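Local coordinates for periplasmic binding protein (Veillonella parvula, PDB 4LJS) that probably binds a small ligand in the periplasm for delivery to a membrane transporter, as periplasmic binding proteins of this fold do, at residues P195-I200 with V247-V252; Y210-L215 with A225-T230; H285-L290 with D304-G309. One frame throughout, in Å; residues are numbered along the deposited sequence.

Contact 1 (P195-I200 with V247-V252); sequences PKALFI and VIFLIV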
ATOM      1  N   PRO A 195       6.414 -12.991  19.337  1.00 48.36           N
ATOM      2  CA  PRO A 195       7.069 -13.780  18.289  1.00 47.13           C
ATOM      3  C   PRO A 195       8.200 -12.985  17.637  1.00 45.21           C
ATOM      4  O   PRO A 195       8.113 -11.761  17.544  1.00 36.50           O
ATOM      5  CB  PRO A 195       5.940 -14.018  17.285  1.00 50.11           C
ATOM      6  CG  PRO A 195       5.044 -12.843  17.456  1.00 50.79           C
ATOM      7  CD  PRO A 195       5.081 -12.517  18.926  1.00 42.86           C
ATOM      8  N   LYS A 196       9.254 -13.672  17.208  1.00 49.02           N
ATOM      9  CA  LYS A 196      10.346 -13.016  16.496  1.00 49.77           C
ATOM     10  C   LYS A 196      10.163 -13.148  14.979  1.00 44.19           C
ATOM     11  O   LYS A 196      10.226 -14.256  14.427  1.00 43.13           O
ATOM     12  CB  LYS A 196      11.701 -13.585  16.935  1.00 53.37           C
ATOM     13  CG  LYS A 196      12.884 -12.958  16.206  1.00 62.38           C
ATOM     14  CD  LYS A 196      13.960 -12.440  17.154  1.00 65.44           C
ATOM     15  CE  LYS A 196      14.772 -13.569  17.749  1.00 68.14           C
ATOM     16  NZ  LYS A 196      16.146 -13.110  18.099  1.00 71.63           N
ATOM     17  N   ALA A 197       9.946 -12.019  14.310  1.00 41.79           N
ATOM     18  CA  ALA A 197       9.611 -12.019  12.887  1.00 39.98           C
ATOM     19  C   ALA A 197      10.732 -11.507  11.981  1.00 44.01           C
ATOM     20  O   ALA A 197      11.499 -10.615  12.359  1.00 43.01           O
ATOM     21  CB  ALA A 197       8.339 -11.208  12.641  1.00 31.02           C
ATOM     22  N   LEU A 198      10.803 -12.072  10.776  1.00 40.57           N
ATOM     23  CA  LEU A 198      11.716 -11.598   9.747  1.00 39.35           C
ATOM     24  C   LEU A 198      10.959 -11.285   8.466  1.00 40.42           C
ATOM     25  O   LEU A 198      10.231 -12.132   7.949  1.00 42.96           O
ATOM     26  CB  LEU A 198      12.797 -12.641   9.461  1.00 40.25           C
ATOM     27  CG  LEU A 198      13.701 -12.310   8.272  1.00 39.45           C
ATOM     28  CD1 LEU A 198      14.593 -11.115   8.588  1.00 40.24           C
ATOM     29  CD2 LEU A 198      14.522 -13.521   7.849  1.00 39.11           C
ATOM     30  N   PHE A 199      11.132 -10.066   7.957  1.00 40.25           N
ATOM     31  CA  PHE A 199      10.538  -9.673   6.684  1.00 39.08           C
ATOM     32  C   PHE A 199      11.630  -9.523   5.638  1.00 43.68           C
ATOM     33  O   PHE A 199      12.535  -8.696   5.784  1.00 38.60           O
ATOM     34  CB  PHE A 199       9.790  -8.350   6.811  1.00 38.10           C
ATOM     35  CG  PHE A 199       8.668  -8.376   7.807  1.00 41.15           C
ATOM     36  CD1 PHE A 199       8.916  -8.198   9.160  1.00 40.93           C
ATOM     37  CD2 PHE A 199       7.362  -8.560   7.389  1.00 39.61           C
ATOM     38  CE1 PHE A 199       7.879  -8.212  10.078  1.00 38.24           C
ATOM     39  CE2 PHE A 199       6.320  -8.576   8.299  1.00 42.35           C
ATOM     40  CZ  PHE A 199       6.580  -8.407   9.648  1.00 37.92           C
ATOM     41  N   ILE A 200      11.549 -10.328   4.587  1.00 46.11           N
ATOM     42  CA  ILE A 200      12.525 -10.261   3.508  1.00 45.46           C
ATOM     43  C   ILE A 200      11.871 -10.413   2.145  1.00 46.09           C
ATOM     44  O   ILE A 200      10.823 -11.049   2.016  1.00 37.75           O
ATOM     45  CB  ILE A 200      13.619 -11.343   3.644  1.00 45.28           C
ATOM     46  CG1 ILE A 200      12.986 -12.713   3.899  1.00 43.96           C
ATOM     47  CG2 ILE A 200      14.585 -10.986   4.760  1.00 52.93           C
ATOM     48  CD1 ILE A 200      13.923 -13.873   3.657  1.00 41.05           C
ATOM     49  N   VAL A 247       8.938 -16.807  12.593  1.00 46.80           N
ATOM     50  CA  VAL A 247       8.117 -16.706  11.388  1.00 38.25           C
ATOM     51  C   VAL A 247       8.791 -15.792  10.356  1.00 44.49           C
ATOM     52  O   VAL A 247       9.287 -14.713  10.691  1.00 44.72           O
ATOM     53  CB  VAL A 247       6.682 -16.204  11.715  1.00 45.61           C
ATOM     54  CG1 VAL A 247       6.725 -14.910  12.523  1.00 46.86           C
ATOM     55  CG2 VAL A 247       5.864 -16.012  10.449  1.00 43.15           C
ATOM     56  N   ILE A 248       8.839 -16.248   9.108  1.00 40.88           N
ATOM     57  CA  ILE A 248       9.402 -15.455   8.029  1.00 42.62           C
ATOM     58  C   ILE A 248       8.305 -14.962   7.103  1.00 46.24           C
ATOM     59  O   ILE A 248       7.450 -15.732   6.668  1.00 51.11           O
ATOM     60  CB  ILE A 248      10.391 -16.270   7.191  1.00 45.06           C
ATOM     61  CG1 ILE A 248      11.603 -16.666   8.034  1.00 45.97           C
ATOM     62  CG2 ILE A 248      10.827 -15.478   5.954  1.00 46.04           C
ATOM     63  CD1 ILE A 248      12.574 -17.572   7.311  1.00 49.20           C
ATOM     64  N   PHE A 249       8.328 -13.674   6.803  1.00 46.27           N
ATOM     65  CA  PHE A 249       7.452 -13.144   5.770  1.00 40.41           C
ATOM     66  C   PHE A 249       8.243 -12.897   4.494  1.00 41.98           C
ATOM     67  O   PHE A 249       9.222 -12.146   4.488  1.00 46.00           O
ATOM     68  CB  PHE A 249       6.734 -11.892   6.260  1.00 29.64           C
ATOM     69  CG  PHE A 249       5.781 -12.164   7.385  1.00 32.69           C
ATOM     70  CD1 PHE A 249       4.524 -12.702   7.130  1.00 33.99           C
ATOM     71  CD2 PHE A 249       6.151 -11.936   8.697  1.00 35.29           C
ATOM     72  CE1 PHE A 249       3.649 -12.974   8.154  1.00 30.37           C
ATOM     73  CE2 PHE A 249       5.275 -12.201   9.732  1.00 38.06           C
ATOM     74  CZ  PHE A 249       4.021 -12.722   9.461  1.00 38.60           C
ATOM     75  N   LEU A 250       7.830 -13.573   3.429  1.00 41.29           N
ATOM     76  CA  LEU A 250       8.437 -13.399   2.114  1.00 48.78           C
ATOM     77  C   LEU A 250       7.669 -12.352   1.316  1.00 45.48           C
ATOM     78  O   LEU A 250       6.561 -12.608   0.835  1.00 44.57           O
ATOM     79  CB  LEU A 250       8.450 -14.721   1.346  1.00 52.10           C
ATOM     80  CG  LEU A 250       9.325 -15.849   1.896  1.00 58.40           C
ATOM     81  CD1 LEU A 250       9.313 -17.033   0.937  1.00 60.28           C
ATOM     82  CD2 LEU A 250      10.748 -15.367   2.140  1.00 57.12           C
ATOM     83  N   ILE A 251       8.260 -11.173   1.183  1.00 46.78           N
ATOM     84  CA  ILE A 251       7.638 -10.087   0.438  1.00 47.33           C
ATOM     85  C   ILE A 251       7.825 -10.278  -1.067  1.00 49.89           C
ATOM     86  O   ILE A 251       8.935 -10.522  -1.537  1.00 52.97           O
ATOM     87  CB  ILE A 251       8.177  -8.724   0.908  1.00 46.89           C
ATOM     88  CG1 ILE A 251       7.805  -8.512   2.380  1.00 46.28           C
ATOM     89  CG2 ILE A 251       7.629  -7.595   0.046  1.00 39.42           C
ATOM     90  CD1 ILE A 251       8.456  -7.313   3.022  1.00 46.42           C
ATOM     91  N   VAL A 252       6.727 -10.192  -1.815  1.00 49.43           N
ATOM     92  CA  VAL A 252       6.771 -10.426  -3.257  1.00 49.80           C
ATOM     93  C   VAL A 252       6.183  -9.258  -4.024  1.00 48.49           C
ATOM     94  O   VAL A 252       5.056  -8.836  -3.750  1.00 47.74           O
ATOM     95  CB  VAL A 252       5.974 -11.677  -3.662  1.00 51.41           C
ATOM     96  CG1 VAL A 252       6.290 -12.057  -5.120  1.00 54.11           C
ATOM     97  CG2 VAL A 252       6.272 -12.826  -2.721  1.00 51.16           C
TER
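Phe199 and Phe249 stand side by side on neighbouring parallel strands, pointing the same way out of the sheet. Their rings are nearly parallel, 16° between planes, but slid so far apart that they barely overlap, with centroids 4.9 Å from each other. Phe249 CD2 sits over one face of the Phe199 ring, 3.4 Å from Phe199 CE2. Both first torsions place CG beside the backbone N and anti to the carbonyl carbon (chi1 -60° and -66°), which gives the two rings the same lean. Ala197 CB extends the patch, meeting the Phe249 ring at its edge and Val247 CG1 nearby, while Ile251 CD1 comes up to Phe199 CB. With an alanine at Phe199, the Phe249 ring would probably lose the neighbour it lies beside and be freer to turn. On the reverse of the sheet the tips of Ile200 and Leu250 run alongside one another, CD1 of Ile200 lying 3.8 Å from CD2 of Leu250, and Ile200 CG1 meets Ile248 CG2 at a slant.

Backbone bonds set this register. Leu198 N gives to Val247 O (3.0 Å) and Leu198 O takes Phe249 N (2.7 Å); Ile200 repeats the pattern with Phe249 O and Ile251 N. Only the first bond of the series, Val247 N to Lys196 O, is weak, at 3.4 Å.

This is the parallel pairing at the centre of a mixed sheet with helices on both faces, consistent with an alpha/beta lobe of a periplasmic binding protein. Leu310 and Val306 of helix 299-310 cover the phenylalanine face; Met264 and Val267 of helix 260-268 pack on Leu250 on the other. Strand 226-227 flanks 196-203, and strand 284-288 lies beyond 247-252.

Contact 2 (Y210-L215 with A225-T230); sequences YGHKTL and ADVIDT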
ATOM      1  N   TYR A 210      13.709  -5.962   5.127  1.00 63.21           N
ATOM      2  CA  TYR A 210      12.772  -4.899   5.488  1.00 53.79           C
ATOM      3  C   TYR A 210      12.744  -4.741   7.001  1.00 50.64           C
ATOM      4  O   TYR A 210      12.179  -5.573   7.706  1.00 48.69           O
ATOM      5  CB  TYR A 210      11.364  -5.214   4.986  1.00 49.92           C
ATOM      6  CG  TYR A 210      11.178  -5.079   3.490  1.00 47.05           C
ATOM      7  CD1 TYR A 210      11.912  -5.857   2.602  1.00 50.73           C
ATOM      8  CD2 TYR A 210      10.257  -4.184   2.968  1.00 43.23           C
ATOM      9  CE1 TYR A 210      11.740  -5.741   1.231  1.00 47.01           C
ATOM     10  CE2 TYR A 210      10.074  -4.063   1.600  1.00 40.34           C
ATOM     11  CZ  TYR A 210      10.815  -4.845   0.736  1.00 44.57           C
ATOM     12  OH  TYR A 210      10.635  -4.725  -0.623  1.00 42.27           O
ATOM     13  N   GLY A 211      13.353  -3.667   7.494  1.00 55.52           N
ATOM     14  CA  GLY A 211      13.508  -3.469   8.923  1.00 45.83           C
ATOM     15  C   GLY A 211      12.559  -2.463   9.544  1.00 49.63           C
ATOM     16  O   GLY A 211      11.474  -2.190   9.028  1.00 51.21           O
ATOM     17  N   HIS A 212      12.990  -1.895  10.663  1.00 49.09           N
ATOM     18  CA  HIS A 212      12.131  -1.058  11.491  1.00 49.39           C
ATOM     19  C   HIS A 212      11.639   0.212  10.814  1.00 48.39           C
ATOM     20  O   HIS A 212      10.569   0.715  11.153  1.00 45.96           O
ATOM     21  CB  HIS A 212      12.833  -0.727  12.810  1.00 51.68           C
ATOM     22  CG  HIS A 212      12.966  -1.904  13.725  1.00 70.61           C
ATOM     23  ND1 HIS A 212      14.179  -2.488  14.018  1.00 80.93           N
ATOM     24  CD2 HIS A 212      12.032  -2.620  14.397  1.00 80.44           C
ATOM     25  CE1 HIS A 212      13.989  -3.506  14.839  1.00 85.47           C
ATOM     26  NE2 HIS A 212      12.695  -3.607  15.084  1.00 86.06           N
ATOM     27  N   LYS A 213      12.415   0.736   9.867  1.00 43.67           N
ATOM     28  CA  LYS A 213      12.018   1.951   9.171  1.00 43.41           C
ATOM     29  C   LYS A 213      11.096   1.701   7.971  1.00 42.97           C
ATOM     30  O   LYS A 213      10.713   2.645   7.281  1.00 40.15           O
ATOM     31  CB  LYS A 213      13.244   2.768   8.757  1.00 50.12           C
ATOM     32  CG  LYS A 213      14.054   3.278   9.941  1.00 51.25           C
ATOM     33  CD  LYS A 213      15.233   4.126   9.505  1.00 60.51           C
ATOM     34  CE  LYS A 213      14.795   5.502   9.019  1.00 62.18           C
ATOM     35  NZ  LYS A 213      15.973   6.353   8.682  1.00 63.75           N
ATOM     36  N   THR A 214      10.739   0.443   7.728  1.00 36.00           N
ATOM     37  CA  THR A 214       9.813   0.124   6.639  1.00 43.36           C
ATOM     38  C   THR A 214       8.410  -0.129   7.190  1.00 41.52           C
ATOM     39  O   THR A 214       8.245  -0.448   8.369  1.00 35.78           O
ATOM     40  CB  THR A 214      10.247  -1.120   5.846  1.00 40.13           C
ATOM     41  OG1 THR A 214      10.036  -2.295   6.647  1.00 36.13           O
ATOM     42  CG2 THR A 214      11.712  -1.019   5.431  1.00 40.08           C
ATOM     43  N   LEU A 215       7.404   0.012   6.335  1.00 32.64           N
ATOM     44  CA  LEU A 215       6.031  -0.212   6.763  1.00 32.31           C
ATOM     45  C   LEU A 215       5.813  -1.656   7.228  1.00 35.99           C
ATOM     46  O   LEU A 215       5.138  -1.890   8.233  1.00 34.55           O
ATOM     47  CB  LEU A 215       5.039   0.159   5.661  1.00 32.17           C
ATOM     48  CG  LEU A 215       3.586  -0.218   5.988  1.00 34.67           C
ATOM     49  CD1 LEU A 215       3.081   0.527   7.232  1.00 31.93           C
ATOM     50  CD2 LEU A 215       2.701   0.058   4.803  1.00 31.23           C
ATOM     51  N   ALA A 225       5.233  -7.611  17.699  1.00 39.44           N
ATOM     52  CA  ALA A 225       6.226  -8.626  17.372  1.00 44.37           C
ATOM     53  C   ALA A 225       7.633  -8.102  17.625  1.00 44.06           C
ATOM     54  O   ALA A 225       7.866  -6.894  17.684  1.00 48.98           O
ATOM     55  CB  ALA A 225       6.085  -9.075  15.925  1.00 38.36           C
ATOM     56  N   ASP A 226       8.570  -9.025  17.772  1.00 41.30           N
ATOM     57  CA  ASP A 226       9.977  -8.679  17.868  1.00 49.36           C
ATOM     58  C   ASP A 226      10.564  -8.724  16.456  1.00 47.59           C
ATOM     59  O   ASP A 226      10.941  -9.789  15.965  1.00 50.74           O
ATOM     60  CB  ASP A 226      10.693  -9.658  18.807  1.00 53.40           C
ATOM     61  CG  ASP A 226      12.136  -9.272  19.073  1.00 67.21           C
ATOM     62  OD1 ASP A 226      12.511  -8.115  18.789  1.00 72.44           O
ATOM     63  OD2 ASP A 226      12.894 -10.128  19.579  1.00 72.96           O
ATOM     64  N   VAL A 227      10.617  -7.567  15.803  1.00 43.94           N
ATOM     65  CA  VAL A 227      11.036  -7.495  14.408  1.00 41.79           C
ATOM     66  C   VAL A 227      12.554  -7.492  14.280  1.00 42.83           C
ATOM     67  O   VAL A 227      13.235  -6.657  14.871  1.00 46.47           O
ATOM     68  CB  VAL A 227      10.443  -6.254  13.694  1.00 39.81           C
ATOM     69  CG1 VAL A 227      10.920  -6.187  12.254  1.00 39.33           C
ATOM     70  CG2 VAL A 227       8.933  -6.301  13.724  1.00 36.70           C
ATOM     71  N   ILE A 228      13.075  -8.440  13.510  1.00 44.09           N
ATOM     72  CA  ILE A 228      14.508  -8.527  13.248  1.00 47.51           C
ATOM     73  C   ILE A 228      14.962  -7.416  12.304  1.00 54.20           C
ATOM     74  O   ILE A 228      14.304  -7.140  11.301  1.00 56.11           O
ATOM     75  CB  ILE A 228      14.869  -9.887  12.623  1.00 48.53           C
ATOM     76  CG1 ILE A 228      14.531 -11.020  13.591  1.00 47.37           C
ATOM     77  CG2 ILE A 228      16.340  -9.936  12.238  1.00 49.90           C
ATOM     78  CD1 ILE A 228      14.719 -12.388  13.010  1.00 47.49           C
ATOM     79  N   ASP A 229      16.084  -6.780  12.631  1.00 54.61           N
ATOM     80  CA  ASP A 229      16.644  -5.726  11.788  1.00 57.81           C
ATOM     81  C   ASP A 229      18.141  -5.574  12.022  1.00 59.76           C
ATOM     82  O   ASP A 229      18.566  -5.003  13.024  1.00 60.58           O
ATOM     83  CB  ASP A 229      15.933  -4.396  12.048  1.00 61.77           C
ATOM     84  CG  ASP A 229      16.341  -3.307  11.067  1.00 70.07           C
ATOM     85  OD1 ASP A 229      17.087  -3.599  10.106  1.00 69.22           O
ATOM     86  OD2 ASP A 229      15.894  -2.154  11.250  1.00 76.06           O
ATOM     87  N   THR A 230      18.936  -6.085  11.089  1.00 64.93           N
ATOM     88  CA  THR A 230      20.387  -6.009  11.196  1.00 71.76           C
ATOM     89  C   THR A 230      20.929  -4.723  10.577  1.00 76.42           C
ATOM     90  O   THR A 230      22.143  -4.536  10.485  1.00 81.16           O
ATOM     91  CB  THR A 230      21.061  -7.216  10.522  1.00 72.41           C
ATOM     92  OG1 THR A 230      20.635  -7.299   9.153  1.00 72.47           O
ATOM     93  CG2 THR A 230      20.694  -8.505  11.250  1.00 67.12           C
TER
HETATM   94  O   HOH W   1      12.478  -8.006   9.437  1.00 39.71           O
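His212 and Asp229 meet across this contact with their side chains at a slant, the imidazole and carboxylate planes 49° apart. One oxygen does the polar work: Asp229 OD2 receives the backbone N of His212 at 3.0 Å in a nearly straight bond, approached from above the carboxylate plane, and a weak, bent bond from ND1 of the same residue at 3.3 Å. The straight backbone bond does most of the holding, and the ND1 contact adds only a little. In Asp229 the first torsion carries CG away from the backbone N (chi1 -172°), sending the carboxylate across to the turn. Its other oxygen, OD1, is held by the backbone N of Glu231. Because Gly211 has no side chain, Asp229 CG can come within 3.6 Å of Gly211 CA.

Against Val227 the histidine runs the opposite way, the two side chains passing alongside one another with NE2 of His212 3.7 Å from CB of Val227. A water-mediated backbone link adds to this: one water donates to Tyr210 O (3.0 Å) and to Ile228 O (2.7 Å), joining two carbonyls that cannot bond each other.

The chain from Gly211 to Thr214 forms a type I turn that runs directly into helix 215-222. Gly211 O accepts both Thr214 N and Thr214 OG1, the hydroxyl lying in the carbonyl plane on a lone pair; Thr214 is also the N-cap of the helix, its OG1 bonding Gly217 N.

That helix fills the span between the segments. Strand 226-227 runs parallel to strand 196-203, where Ala197 exchanges backbone bonds with Asp226 and Ile228, and Tyr210, just after strand 206-209, bonds back to Phe199. The turn lies beside the short strand 226-227 of the lobe's sheet.

Contact 3 (H285-L290 with D304-G309); sequences HFLPLL and DIVSHG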
ATOM      1  N   HIS A 285       5.559 -17.377   5.089  1.00 37.86           N
ATOM      2  CA  HIS A 285       4.366 -16.969   4.362  1.00 36.30           C
ATOM      3  C   HIS A 285       4.638 -15.847   3.373  1.00 40.33           C
ATOM      4  O   HIS A 285       5.490 -14.985   3.612  1.00 41.90           O
ATOM      5  CB  HIS A 285       3.284 -16.523   5.345  1.00 33.04           C
ATOM      6  CG  HIS A 285       3.173 -17.400   6.552  1.00 37.87           C
ATOM      7  ND1 HIS A 285       2.456 -18.577   6.554  1.00 38.20           N
ATOM      8  CD2 HIS A 285       3.690 -17.271   7.799  1.00 35.81           C
ATOM      9  CE1 HIS A 285       2.537 -19.136   7.748  1.00 43.93           C
ATOM     10  NE2 HIS A 285       3.280 -18.364   8.521  1.00 43.85           N
ATOM     11  N   PHE A 286       3.895 -15.865   2.269  1.00 39.62           N
ATOM     12  CA  PHE A 286       3.961 -14.806   1.272  1.00 43.82           C
ATOM     13  C   PHE A 286       3.297 -13.536   1.792  1.00 44.43           C
ATOM     14  O   PHE A 286       2.261 -13.592   2.451  1.00 42.65           O
ATOM     15  CB  PHE A 286       3.261 -15.252  -0.015  1.00 38.09           C
ATOM     16  CG  PHE A 286       4.083 -16.179  -0.866  1.00 43.96           C
ATOM     17  CD1 PHE A 286       5.379 -15.843  -1.227  1.00 44.49           C
ATOM     18  CD2 PHE A 286       3.558 -17.388  -1.306  1.00 45.31           C
ATOM     19  CE1 PHE A 286       6.139 -16.691  -2.024  1.00 49.76           C
ATOM     20  CE2 PHE A 286       4.311 -18.242  -2.100  1.00 54.09           C
ATOM     21  CZ  PHE A 286       5.606 -17.894  -2.458  1.00 53.23           C
ATOM     22  N   LEU A 287       3.901 -12.392   1.490  1.00 42.10           N
ATOM     23  CA  LEU A 287       3.338 -11.099   1.854  1.00 40.31           C
ATOM     24  C   LEU A 287       3.470 -10.162   0.651  1.00 44.12           C
ATOM     25  O   LEU A 287       4.577  -9.767   0.282  1.00 38.14           O
ATOM     26  CB  LEU A 287       4.059 -10.534   3.083  1.00 40.41           C
ATOM     27  CG  LEU A 287       3.642  -9.170   3.653  1.00 38.96           C
ATOM     28  CD1 LEU A 287       2.162  -9.127   4.009  1.00 32.04           C
ATOM     29  CD2 LEU A 287       4.496  -8.823   4.876  1.00 29.66           C
ATOM     30  N   PRO A 288       2.339  -9.827   0.012  1.00 40.13           N
ATOM     31  CA  PRO A 288       2.408  -8.997  -1.196  1.00 39.58           C
ATOM     32  C   PRO A 288       2.946  -7.597  -0.911  1.00 42.12           C
ATOM     33  O   PRO A 288       2.510  -6.936   0.036  1.00 39.76           O
ATOM     34  CB  PRO A 288       0.950  -8.943  -1.685  1.00 40.25           C
ATOM     35  CG  PRO A 288       0.118  -9.356  -0.509  1.00 43.56           C
ATOM     36  CD  PRO A 288       0.969 -10.279   0.310  1.00 42.11           C
ATOM     37  N   LEU A 289       3.913  -7.178  -1.727  1.00 42.67           N
ATOM     38  CA  LEU A 289       4.500  -5.849  -1.649  1.00 42.21           C
ATOM     39  C   LEU A 289       3.423  -4.770  -1.727  1.00 42.24           C
ATOM     40  O   LEU A 289       3.476  -3.771  -1.003  1.00 40.79           O
ATOM     41  CB  LEU A 289       5.527  -5.659  -2.774  1.00 36.46           C
ATOM     42  CG  LEU A 289       6.382  -4.388  -2.759  1.00 38.64           C
ATOM     43  CD1 LEU A 289       7.142  -4.254  -1.442  1.00 41.24           C
ATOM     44  CD2 LEU A 289       7.356  -4.377  -3.934  1.00 32.94           C
ATOM     45  N   LEU A 290       2.431  -4.986  -2.587  1.00 33.33           N
ATOM     46  CA  LEU A 290       1.351  -4.010  -2.758  1.00 35.45           C
ATOM     47  C   LEU A 290       0.552  -3.776  -1.469  1.00 36.33           C
ATOM     48  O   LEU A 290      -0.235  -2.837  -1.382  1.00 34.32           O
ATOM     49  CB  LEU A 290       0.424  -4.405  -3.929  1.00 36.56           C
ATOM     50  CG  LEU A 290      -0.404  -5.705  -3.883  1.00 37.41           C
ATOM     51  CD1 LEU A 290      -1.630  -5.572  -2.986  1.00 27.81           C
ATOM     52  CD2 LEU A 290      -0.839  -6.149  -5.293  1.00 32.93           C
ATOM     53  N   ASP A 304      -3.832  -8.511   8.088  1.00 34.27           N
ATOM     54  CA  ASP A 304      -4.349  -9.874   8.195  1.00 33.26           C
ATOM     55  C   ASP A 304      -3.277 -10.950   8.051  1.00 38.36           C
ATOM     56  O   ASP A 304      -3.222 -11.893   8.844  1.00 34.73           O
ATOM     57  CB  ASP A 304      -5.468 -10.111   7.178  1.00 38.93           C
ATOM     58  CG  ASP A 304      -6.762  -9.408   7.562  1.00 49.52           C
ATOM     59  OD1 ASP A 304      -6.861  -8.923   8.711  1.00 50.30           O
ATOM     60  OD2 ASP A 304      -7.682  -9.340   6.722  1.00 62.86           O
ATOM     61  N   ILE A 305      -2.424 -10.809   7.043  1.00 29.66           N
ATOM     62  CA  ILE A 305      -1.369 -11.788   6.818  1.00 34.93           C
ATOM     63  C   ILE A 305      -0.363 -11.795   7.968  1.00 36.92           C
ATOM     64  O   ILE A 305       0.007 -12.855   8.479  1.00 37.66           O
ATOM     65  CB  ILE A 305      -0.649 -11.553   5.479  1.00 34.92           C
ATOM     66  CG1 ILE A 305      -1.625 -11.811   4.325  1.00 32.24           C
ATOM     67  CG2 ILE A 305       0.599 -12.437   5.371  1.00 28.16           C
ATOM     68  CD1 ILE A 305      -1.061 -11.536   2.951  1.00 33.65           C
ATOM     69  N   VAL A 306       0.059 -10.611   8.394  1.00 31.12           N
ATOM     70  CA  VAL A 306       1.046 -10.523   9.455  1.00 29.96           C
ATOM     71  C   VAL A 306       0.489 -10.973  10.817  1.00 33.35           C
ATOM     72  O   VAL A 306       1.126 -11.758  11.523  1.00 33.32           O
ATOM     73  CB  VAL A 306       1.679  -9.128   9.522  1.00 35.53           C
ATOM     74  CG1 VAL A 306       2.647  -9.049  10.681  1.00 30.50           C
ATOM     75  CG2 VAL A 306       2.402  -8.829   8.204  1.00 31.28           C
ATOM     76  N   SER A 307      -0.710 -10.516  11.170  1.00 30.57           N
ATOM     77  CA  SER A 307      -1.300 -10.915  12.445  1.00 36.40           C
ATOM     78  C   SER A 307      -1.578 -12.421  12.466  1.00 38.52           C
ATOM     79  O   SER A 307      -1.339 -13.080  13.472  1.00 37.79           O
ATOM     80  CB  SER A 307      -2.585 -10.133  12.741  1.00 28.06           C
ATOM     81  OG  SER A 307      -3.634 -10.551  11.872  1.00 31.53           O
ATOM     82  N   HIS A 308      -2.063 -12.962  11.350  1.00 36.49           N
ATOM     83  CA  HIS A 308      -2.365 -14.385  11.273  1.00 38.08           C
ATOM     84  C   HIS A 308      -1.093 -15.231  11.300  1.00 38.79           C
ATOM     85  O   HIS A 308      -1.072 -16.290  11.917  1.00 34.85           O
ATOM     86  CB  HIS A 308      -3.221 -14.708  10.044  1.00 33.62           C
ATOM     87  CG  HIS A 308      -4.655 -14.285  10.180  1.00 40.86           C
ATOM     88  ND1 HIS A 308      -5.028 -13.073  10.725  1.00 38.30           N
ATOM     89  CD2 HIS A 308      -5.807 -14.914   9.839  1.00 38.07           C
ATOM     90  CE1 HIS A 308      -6.347 -12.973  10.714  1.00 33.60           C
ATOM     91  NE2 HIS A 308      -6.843 -14.078  10.185  1.00 39.60           N
ATOM     92  N   GLY A 309      -0.030 -14.749  10.655  1.00 30.55           N
ATOM     93  CA  GLY A 309       1.257 -15.423  10.698  1.00 27.22           C
ATOM     94  C   GLY A 309       1.986 -15.295  12.031  1.00 38.81           C
ATOM     95  O   GLY A 309       2.686 -16.219  12.464  1.00 38.98           O
TER
HETATM   96  O   HOH W   2       2.675 -18.607  11.204  1.00 37.28           O
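Ile305 carries the apolar part of the contact, packing on Leu287 and Pro288 of the strand. Its CG2 branch reaches Leu287 CD1 at 3.9 Å, the two side chains crossing at a slant, and also rests 3.6 Å from Phe286 O. The other branch ends in the methyl CD1, which meets the CD corner of the Pro288 ring at 3.6 Å. Ile305 CG1 lies beside its backbone N, anti to the carbonyl carbon (chi1 -66°), while CG2 is anti to the N; this spread lets one residue touch three consecutive positions of the strand. Leu287 answers with both methyls: CD1 goes to Ile305, and CD2 goes to CG2 of Val306, so the leucine straddles two neighbouring helix residues.

The polar part of the contact runs through water, with no direct hydrogen bond from strand to helix. One water sits 2.8 Å from His285 NE2 and donates to Gly309 O at 2.7 Å. Gly309 O is also a target of Arg283 NH2, so this carbonyl near the end of the helix has two partners. Gly309 presents bare CA to the histidine, which approaches it at 4.2 Å through NE2.

Within the helix, His308 ND1 donates to Ser307 OG in the plane of the imidazole; this bond and a stack on Tyr315 restrain a ring that leads away from the strand.

Strand 285-288 and helix segment 304-309 run nearly antiparallel, at 157°, with axes 9.2 Å apart, the spacing of a helix laid on a sheet face. Backbone bonds join the strand to Ile248, Leu250 and Val252 of strand 247-252. Leu287 also touches Phe199 of strand 196-203, and on the opposite side Phe286 packs on Ala260 and Met264 of helix 260-268.

In the fold
Following the chain, helix 168-188 leads into strand 196-203, whose first half opens contact 1. The hairpin partner 206-209 runs into the turn at 210-215, and after helix 215-222 the chain returns at 225-230, closing the short loop of contact 2. Helix 237-243 then brings it to strand 247-252, which closes contact 1, so contact 2 is nested inside that larger loop. Contact 3 follows in series: strand 284-288 opens it and helix 299-310 closes it. Strands 226-227, 196-203, 247-252 and 284-288 belong to one sheet, so all three contacts tie together this C-terminal lobe, with the last helix laid along one face of it.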